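Local atomic coordinates of cytochrome c-552 (Thiobacillus ferrooxidans, PDB entry 1H1O), a protein that carries electrons in the periplasm as a high-potential cytochrome c with two haem groups. Residues Ala100-Ala105 with Met173-Ala178. Residues are numbered along the deposited sequence; the frame is centred on the assembly and turned at random.
Sequences AKEGKA and MKDVAA
Asp175 lies against Glu102 and Gly103 where helix 170-182 crosses helix 100-109 almost at a right angle, the short axes passing 6.5 Å apart. Its side chain runs beside that of Glu102, both heading the same way, with the carboxylate planes 31° apart. Asp175 OD2 touches the aliphatic part of its neighbour, 3.0 Å from Glu102 CB, while Asp175 CB rests 3.3 Å from Gly103 N. A bend at chi2 (-67°) turns the end of Glu102 away, yet Glu102 OE2 stays 4.3 Å from Asp175 OD2; two like charges so near would probably raise the proton affinity of one or both acids. This polar edge of the contact suits acids because Glu102 is exposed and Asp175 partly so, and a sulfate ion lies close to Glu102. Replacing Asp175 with an alanine would probably uncover the flank of Glu102 CB and CG, leaving that chain freer to turn. The backbone of Asp175 also meets the other helix: Gly103 CA makes a CA-H...O contact to Asp175 O at 3.2 Å, with 151° at the hydrogen. Glycine is needed here, since any CB would run into that carbonyl oxygen. The closest pair of CA atoms is that of Val176 and Gly103, 3.6 Å apart. The CB of Val176 points away from helix 100-109, and its buried side chain touches Ile106 further along that helix and the haem, a fitting place for a compact apolar residue. Three residues on from Asp175, Ala178 directs its methyl to the start of the other helix, where its small side chain meets the backbone, with Ala178 CB 3.8 Å from Ala100 N. Such a near-perpendicular crossing of the N- and C-terminal helices of a haem domain, here the second of the two, seated on a glycine, is the hallmark of the class I cytochrome c fold.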
loop_
_atom_site.group_PDB
_atom_site.type_symbol
_atom_site.label_atom_id
_atom_site.label_comp_id
_atom_site.label_asym_id
_atom_site.label_seq_id
_atom_site.Cartn_x
_atom_site.Cartn_y
_atom_site.Cartn_z
ATOM N N ALA A 100 14.447 5.662 8.575
ATOM C CA ALA A 100 13.780 6.713 7.801
ATOM C C ALA A 100 14.723 7.392 6.794
ATOM O O ALA A 100 14.394 7.508 5.611
ATOM C CB ALA A 100 13.159 7.764 8.745
ATOM N N LYS A 101 15.885 7.835 7.267
ATOM C CA LYS A 101 16.880 8.478 6.407
ATOM C C LYS A 101 17.255 7.560 5.254
ATOM O O LYS A 101 17.261 7.957 4.094
ATOM C CB LYS A 101 18.146 8.801 7.197
ATOM C CG LYS A 101 18.124 10.110 7.944
ATOM C CD LYS A 101 19.555 10.531 8.274
ATOM C CE LYS A 101 20.426 10.492 7.013
ATOM N NZ LYS A 101 21.811 11.033 7.219
ATOM N N GLU A 102 17.587 6.325 5.597
ATOM C CA GLU A 102 17.950 5.316 4.615
ATOM C C GLU A 102 16.846 5.204 3.574
ATOM O O GLU A 102 17.090 5.319 2.379
ATOM C CB GLU A 102 18.093 3.971 5.309
ATOM C CG GLU A 102 19.066 3.994 6.438
ATOM C CD GLU A 102 20.451 4.206 5.928
ATOM O OE1 GLU A 102 21.369 4.402 6.748
ATOM O OE2 GLU A 102 20.618 4.164 4.693
ATOM N N GLY A 103 15.632 4.973 4.061
ATOM C CA GLY A 103 14.484 4.823 3.193
ATOM C C GLY A 103 14.232 6.047 2.352
ATOM O O GLY A 103 13.784 5.930 1.210
ATOM N N LYS A 104 14.512 7.228 2.900
ATOM C CA LYS A 104 14.273 8.442 2.138
ATOM C C LYS A 104 15.189 8.489 0.925
ATOM O O LYS A 104 14.749 8.793 -0.184
ATOM C CB LYS A 104 14.497 9.696 2.987
ATOM C CG LYS A 104 14.169 10.973 2.224
ATOM C CD LYS A 104 14.287 12.215 3.087
ATOM C CE LYS A 104 13.835 13.436 2.300
ATOM N NZ LYS A 104 14.266 14.704 2.944
ATOM N N ALA A 105 16.464 8.185 1.143
ATOM C CA ALA A 105 17.442 8.198 0.062
ATOM C C ALA A 105 17.014 7.190 -0.996
ATOM O O ALA A 105 17.078 7.465 -2.192
ATOM C CB ALA A 105 18.815 7.851 0.600
ATOM N N MET A 173 13.781 -2.802 2.490
ATOM C CA MET A 173 12.324 -2.764 2.571
ATOM C C MET A 173 11.935 -2.054 3.855
ATOM O O MET A 173 11.013 -1.242 3.872
ATOM C CB MET A 173 11.725 -4.166 2.612
ATOM C CG MET A 173 11.760 -4.916 1.305
ATOM S SD MET A 173 10.995 -6.520 1.524
ATOM C CE MET A 173 11.359 -7.261 -0.075
ATOM N N LYS A 174 12.652 -2.370 4.929
ATOM C CA LYS A 174 12.395 -1.767 6.234
ATOM C C LYS A 174 12.664 -0.253 6.208
ATOM O O LYS A 174 11.916 0.537 6.784
ATOM C CB LYS A 174 13.267 -2.439 7.295
ATOM C CG LYS A 174 12.932 -3.905 7.546
ATOM C CD LYS A 174 13.849 -4.485 8.614
ATOM C CE LYS A 174 13.430 -5.890 9.021
ATOM N NZ LYS A 174 14.353 -6.439 10.054
ATOM N N ASP A 175 13.734 0.146 5.532
ATOM C CA ASP A 175 14.054 1.557 5.444
ATOM C C ASP A 175 13.016 2.308 4.668
ATOM O O ASP A 175 12.465 3.283 5.162
ATOM C CB ASP A 175 15.431 1.733 4.842
ATOM C CG ASP A 175 16.477 1.175 5.744
ATOM O OD1 ASP A 175 16.051 0.858 6.870
ATOM O OD2 ASP A 175 17.665 1.048 5.367
ATOM N N VAL A 176 12.716 1.851 3.463
ATOM C CA VAL A 176 11.707 2.539 2.687
ATOM C C VAL A 176 10.389 2.540 3.467
ATOM O O VAL A 176 9.676 3.534 3.469
ATOM C CB VAL A 176 11.529 1.887 1.314
ATOM C CG1 VAL A 176 10.551 2.693 0.480
ATOM C CG2 VAL A 176 12.870 1.836 0.614
ATOM N N ALA A 177 10.077 1.440 4.149
ATOM C CA ALA A 177 8.846 1.374 4.929
ATOM C C ALA A 177 8.875 2.394 6.070
ATOM O O ALA A 177 7.912 3.139 6.275
ATOM C CB ALA A 177 8.634 -0.042 5.493
ATOM N N ALA A 178 9.976 2.414 6.817
ATOM C CA ALA A 178 10.110 3.347 7.923
ATOM C C ALA A 178 9.846 4.740 7.370
ATOM O O ALA A 178 8.961 5.455 7.843
ATOM C CB ALA A 178 11.506 3.267 8.518
#